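Long-range contact in alginate lyase A1-II' (Sphingomonas sp. A1, PDB 2CWS), which probably depolymerises alginate as a polysaccharide lyase of family 7, the chain being the catalytic lyase domain of a longer protein: residues G87-P101 with S215-S228. Sequence-based numbering, arbitrary orientation. Where two conformers were deposited one is given.
Sequences GTHTMKLSGKTVQLP and SAIAKLYSLSVSHS
Leu93 and Leu223 form the apolar centre with Leu220 and Met91, all on one face of two antiparallel strands. Leu93 CD1 meets Leu220 CD2 at 3.8 Å, while Leu223, with CG anti to its backbone N (chi1 176°), brings CD1 against both Leu93 CB and Met91 SD. Two classic beta bulges interrupt the ladder. At the first, Tyr221 N and, weakly, Ser222 N both reach Ser94 O; beside it Gly95 CA lies 3.0 Å from Lys219 O, where a side chain would clash. At the second, Ile217 O accepts from Val98 N and Gln99 N, the latter on a lone pair. Val98 CG2 rests 3.6 Å from Lys219 CD, along an extended lysine chain that ends in salt bridges to Asp44 and Asp46. Across the first bulge Ser94 OG and Ser222 OG share a 2.8 Å hydrogen bond. At one end His89 ND1 and His227 ND1 bond edge to edge at 2.7 Å, with ring planes at 55°; His89 also stacks on Trp83, and Glu72 takes His227 NE2. At the other end, Gln99 NE2 donates to Ser215 O at 3.1 Å, nearly straight (172°) and close to its own amide plane, though well above the carbonyl plane. Shortening Gln99 to an alanine is likely to leave Ser215 O without this donor and Ile217 CD1 without its neighbour OE1, keeping only the CB contact. Water 1 links Leu100 O to Ser215 N. Long, bulged antiparallel strands at the middle of a curved sheet, 88-99 lying between 215-228 and 162-169, are characteristic of the concanavalin-like jelly-roll beta-sandwich of family-7 alginate lyases.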
loop_
_atom_site.group_PDB
_atom_site.type_symbol
_atom_site.label_atom_id
_atom_site.label_comp_id
_atom_site.label_asym_id
_atom_site.label_seq_id
_atom_site.Cartn_x
_atom_site.Cartn_y
_atom_site.Cartn_z
ATOM N N GLY A 87 19.914 -4.642 2.549
ATOM C CA GLY A 87 19.316 -5.194 3.767
ATOM C C GLY A 87 17.946 -5.778 3.476
ATOM O O GLY A 87 17.572 -5.954 2.293
ATOM N N THR A 88 17.187 -6.052 4.535
ATOM C CA THR A 88 15.892 -6.713 4.426
ATOM C C THR A 88 14.803 -5.856 5.018
ATOM O O THR A 88 14.923 -5.316 6.103
ATOM C CB THR A 88 15.959 -8.090 5.117
ATOM O OG1 THR A 88 16.813 -8.940 4.354
ATOM C CG2 THR A 88 14.606 -8.745 5.190
ATOM N N HIS A 89 13.725 -5.727 4.240
ATOM C CA HIS A 89 12.629 -4.809 4.519
ATOM C C HIS A 89 11.340 -5.545 4.217
ATOM O O HIS A 89 11.117 -5.863 3.022
ATOM C CB HIS A 89 12.759 -3.591 3.579
ATOM C CG HIS A 89 14.157 -3.005 3.654
ATOM N ND1 HIS A 89 14.574 -2.269 4.739
ATOM C CD2 HIS A 89 15.218 -3.174 2.839
ATOM C CE1 HIS A 89 15.847 -1.933 4.551
ATOM N NE2 HIS A 89 16.248 -2.481 3.400
ATOM N N THR A 90 10.524 -5.855 5.226
ATOM C CA THR A 90 9.423 -6.777 5.028
ATOM C C THR A 90 8.138 -6.247 5.637
ATOM O O THR A 90 8.109 -5.941 6.822
ATOM C CB THR A 90 9.740 -8.136 5.688
ATOM O OG1 THR A 90 10.972 -8.578 5.058
ATOM C CG2 THR A 90 8.623 -9.140 5.413
ATOM N N MET A 91 7.074 -6.222 4.845
ATOM C CA MET A 91 5.720 -5.953 5.350
ATOM C C MET A 91 4.912 -7.227 5.273
ATOM O O MET A 91 4.924 -7.917 4.243
ATOM C CB MET A 91 5.096 -4.843 4.489
ATOM C CG MET A 91 3.625 -4.623 4.889
ATOM S SD MET A 91 2.906 -3.134 4.138
ATOM C CE MET A 91 2.954 -3.655 2.386
ATOM N N LYS A 92 4.214 -7.519 6.338
ATOM C CA LYS A 92 3.270 -8.620 6.386
ATOM C C LYS A 92 1.903 -8.064 6.745
ATOM O O LYS A 92 1.788 -7.175 7.583
ATOM C CB LYS A 92 3.619 -9.684 7.441
ATOM C CG LYS A 92 4.981 -10.286 7.204
ATOM C CD LYS A 92 5.212 -11.326 8.316
ATOM C CE LYS A 92 3.943 -12.164 8.414
ATOM N NZ LYS A 92 4.009 -13.243 9.419
ATOM N N LEU A 93 0.863 -8.576 6.097
ATOM C CA LEU A 93 -0.478 -8.157 6.481
ATOM C C LEU A 93 -1.421 -9.318 6.231
ATOM O O LEU A 93 -1.168 -10.229 5.423
ATOM C CB LEU A 93 -0.908 -6.863 5.754
ATOM C CG LEU A 93 -0.948 -6.913 4.207
ATOM C CD1 LEU A 93 -2.242 -7.518 3.650
ATOM C CD2 LEU A 93 -0.860 -5.470 3.702
ATOM N N SER A 94 -2.578 -9.238 6.877
ATOM C CA SER A 94 -3.693 -10.116 6.551
ATOM C C SER A 94 -4.917 -9.227 6.366
ATOM O O SER A 94 -5.074 -8.258 7.122
ATOM C CB SER A 94 -3.953 -11.257 7.538
ATOM O OG SER A 94 -4.408 -10.710 8.745
ATOM N N GLY A 95 -5.708 -9.508 5.372
ATOM C CA GLY A 95 -6.813 -8.599 5.069
ATOM C C GLY A 95 -7.745 -9.172 4.060
ATOM O O GLY A 95 -7.647 -10.357 3.670
ATOM N N LYS A 96 -8.672 -8.358 3.591
ATOM C CA LYS A 96 -9.610 -8.745 2.559
ATOM C C LYS A 96 -10.135 -7.479 1.876
ATOM O O LYS A 96 -10.088 -6.402 2.447
ATOM C CB LYS A 96 -10.831 -9.552 3.059
ATOM C CG LYS A 96 -11.647 -8.823 4.138
ATOM C CD LYS A 96 -13.003 -9.449 4.394
ATOM C CE LYS A 96 -12.795 -10.776 5.064
ATOM N NZ LYS A 96 -14.115 -11.526 5.157
ATOM N N THR A 97 -10.614 -7.680 0.650
ATOM C CA THR A 97 -11.333 -6.589 -0.038
ATOM C C THR A 97 -12.789 -6.943 0.035
ATOM O O THR A 97 -13.220 -8.023 -0.387
ATOM C CB THR A 97 -10.782 -6.435 -1.455
ATOM O OG1 THR A 97 -9.444 -5.917 -1.373
ATOM C CG2 THR A 97 -11.607 -5.417 -2.243
ATOM N N VAL A 98 -13.575 -5.997 0.559
ATOM C CA VAL A 98 -14.994 -6.212 0.851
ATOM C C VAL A 98 -15.879 -5.737 -0.289
ATOM O O VAL A 98 -16.905 -6.376 -0.559
ATOM C CB VAL A 98 -15.355 -5.453 2.154
ATOM C CG1 VAL A 98 -16.872 -5.442 2.399
ATOM C CG2 VAL A 98 -14.587 -6.042 3.354
ATOM N N GLN A 99 -15.533 -4.604 -0.892
ATOM C CA GLN A 99 -16.383 -3.972 -1.899
ATOM C C GLN A 99 -15.449 -3.277 -2.898
ATOM O O GLN A 99 -14.455 -2.664 -2.485
ATOM C CB GLN A 99 -17.314 -2.929 -1.242
ATOM C CG GLN A 99 -18.200 -2.205 -2.256
ATOM C CD GLN A 99 -19.057 -1.187 -1.511
ATOM O OE1 GLN A 99 -19.897 -1.569 -0.665
ATOM N NE2 GLN A 99 -18.946 0.105 -1.823
ATOM N N LEU A 100 -15.796 -3.403 -4.168
ATOM C CA LEU A 100 -15.029 -2.803 -5.252
ATOM C C LEU A 100 -15.801 -1.671 -5.888
ATOM O O LEU A 100 -17.042 -1.631 -5.824
ATOM C CB LEU A 100 -14.764 -3.901 -6.309
ATOM C CG LEU A 100 -13.692 -4.907 -5.916
ATOM C CD1 LEU A 100 -13.759 -6.127 -6.839
ATOM C CD2 LEU A 100 -12.309 -4.264 -5.893
ATOM N N PRO A 101 -15.107 -0.760 -6.572
ATOM C CA PRO A 101 -15.760 0.209 -7.427
ATOM C C PRO A 101 -16.227 -0.466 -8.697
ATOM O O PRO A 101 -15.902 -1.638 -8.954
ATOM C CB PRO A 101 -14.656 1.237 -7.726
ATOM C CG PRO A 101 -13.433 0.338 -7.841
ATOM C CD PRO A 101 -13.628 -0.715 -6.747
ATOM N N SER A 215 -17.631 3.087 -4.786
ATOM C CA SER A 215 -16.605 3.216 -3.720
ATOM C C SER A 215 -16.088 1.804 -3.398
ATOM O O SER A 215 -16.697 0.808 -3.764
ATOM C CB SER A 215 -17.195 3.862 -2.475
ATOM O OG SER A 215 -18.233 3.062 -1.885
ATOM N N ALA A 216 -14.989 1.765 -2.671
ATOM C CA ALA A 216 -14.396 0.494 -2.278
ATOM C C ALA A 216 -14.182 0.438 -0.767
ATOM O O ALA A 216 -14.054 1.472 -0.095
ATOM C CB ALA A 216 -13.043 0.288 -2.966
ATOM N N ILE A 217 -14.150 -0.794 -0.274
ATOM C CA ILE A 217 -13.826 -1.084 1.124
ATOM C C ILE A 217 -12.760 -2.162 1.143
ATOM O O ILE A 217 -12.961 -3.224 0.550
ATOM C CB ILE A 217 -15.045 -1.584 1.905
ATOM C CG1 ILE A 217 -16.190 -0.555 1.925
ATOM C CG2 ILE A 217 -14.641 -1.985 3.321
ATOM C CD1 ILE A 217 -17.523 -1.125 2.433
ATOM N N ALA A 218 -11.675 -1.895 1.862
ATOM C CA ALA A 218 -10.659 -2.916 2.124
ATOM C C ALA A 218 -10.438 -2.980 3.631
ATOM O O ALA A 218 -10.604 -1.968 4.328
ATOM C CB ALA A 218 -9.332 -2.601 1.436
ATOM N N LYS A 219 -10.077 -4.171 4.122
ATOM C CA LYS A 219 -9.857 -4.417 5.519
ATOM C C LYS A 219 -8.500 -5.021 5.792
ATOM O O LYS A 219 -7.990 -5.811 4.960
ATOM C CB LYS A 219 -10.904 -5.452 6.038
ATOM C CG LYS A 219 -12.259 -4.826 6.246
ATOM C CD LYS A 219 -13.287 -5.863 6.749
ATOM C CE LYS A 219 -14.530 -5.148 7.270
ATOM N NZ LYS A 219 -15.531 -6.126 7.836
ATOM N N LEU A 220 -7.960 -4.690 6.959
ATOM C CA LEU A 220 -6.764 -5.353 7.487
ATOM C C LEU A 220 -7.089 -5.873 8.895
ATOM O O LEU A 220 -7.692 -5.194 9.706
ATOM C CB LEU A 220 -5.575 -4.398 7.548
ATOM C CG LEU A 220 -5.063 -3.922 6.160
ATOM C CD1 LEU A 220 -3.975 -2.892 6.319
ATOM C CD2 LEU A 220 -4.565 -5.090 5.336
ATOM N N TYR A 221 -6.578 -7.102 9.146
ATOM C CA TYR A 221 -6.677 -7.721 10.470
ATOM C C TYR A 221 -5.321 -7.751 11.167
ATOM O O TYR A 221 -5.261 -7.829 12.380
ATOM C CB TYR A 221 -7.193 -9.176 10.365
ATOM C CG TYR A 221 -8.612 -9.218 9.822
ATOM C CD1 TYR A 221 -8.825 -9.439 8.470
ATOM C CD2 TYR A 221 -9.701 -8.998 10.642
ATOM C CE1 TYR A 221 -10.093 -9.459 7.939
ATOM C CE2 TYR A 221 -10.977 -9.019 10.100
ATOM C CZ TYR A 221 -11.175 -9.246 8.776
ATOM O OH TYR A 221 -12.437 -9.289 8.210
ATOM N N SER A 222 -4.230 -7.631 10.404
ATOM C CA SER A 222 -2.887 -7.552 10.991
ATOM C C SER A 222 -2.013 -6.789 9.986
ATOM O O SER A 222 -2.284 -6.848 8.771
ATOM C CB SER A 222 -2.326 -8.937 11.309
ATOM O OG SER A 222 -2.258 -9.702 10.139
ATOM N N LEU A 223 -0.986 -6.112 10.515
ATOM C CA LEU A 223 -0.105 -5.283 9.648
ATOM C C LEU A 223 1.166 -5.030 10.411
ATOM O O LEU A 223 1.117 -4.449 11.504
ATOM C CB LEU A 223 -0.776 -3.942 9.335
ATOM C CG LEU A 223 0.068 -2.931 8.531
ATOM C CD1 LEU A 223 0.427 -3.455 7.151
ATOM C CD2 LEU A 223 -0.666 -1.596 8.460
ATOM N N SER A 224 2.310 -5.469 9.876
ATOM C CA SER A 224 3.567 -5.256 10.531
ATOM C C SER A 224 4.648 -4.975 9.500
ATOM O O SER A 224 4.575 -5.407 8.363
ATOM C CB SER A 224 3.960 -6.426 11.456
ATOM O OG SER A 224 4.171 -7.570 10.698
ATOM N N VAL A 225 5.686 -4.283 9.955
ATOM C CA VAL A 225 6.868 -3.999 9.151
ATOM C C VAL A 225 8.105 -4.320 9.981
ATOM O O VAL A 225 8.176 -3.975 11.141
ATOM C CB VAL A 225 6.881 -2.517 8.737
ATOM C CG1 VAL A 225 8.185 -2.168 8.044
ATOM C CG2 VAL A 225 5.694 -2.169 7.858
ATOM N N SER A 226 9.081 -4.962 9.310
ATOM C CA SER A 226 10.352 -5.315 9.928
ATOM C C SER A 226 11.477 -4.918 8.999
ATOM O O SER A 226 11.514 -5.299 7.839
ATOM C CB SER A 226 10.407 -6.830 10.198
ATOM O OG SER A 226 11.670 -7.245 10.692
ATOM N N HIS A 227 12.459 -4.190 9.555
ATOM C CA HIS A 227 13.670 -3.811 8.839
ATOM C C HIS A 227 14.828 -4.508 9.548
ATOM O O HIS A 227 14.966 -4.394 10.792
ATOM C CB HIS A 227 13.858 -2.284 8.853
ATOM C CG HIS A 227 12.765 -1.625 8.060
ATOM N ND1 HIS A 227 12.779 -1.689 6.666
ATOM C CD2 HIS A 227 11.692 -0.936 8.452
ATOM C CE1 HIS A 227 11.707 -1.054 6.245
ATOM N NE2 HIS A 227 11.029 -0.560 7.269
ATOM N N SER A 228 15.671 -5.234 8.806
ATOM C CA SER A 228 16.706 -6.038 9.452
ATOM C C SER A 228 17.897 -6.178 8.489
ATOM O O SER A 228 17.928 -5.589 7.395
ATOM C CB SER A 228 16.205 -7.459 9.873
ATOM O OG SER A 228 15.741 -8.199 8.701
HETATM O O HOH W 1 -19.067 0.467 -5.429
#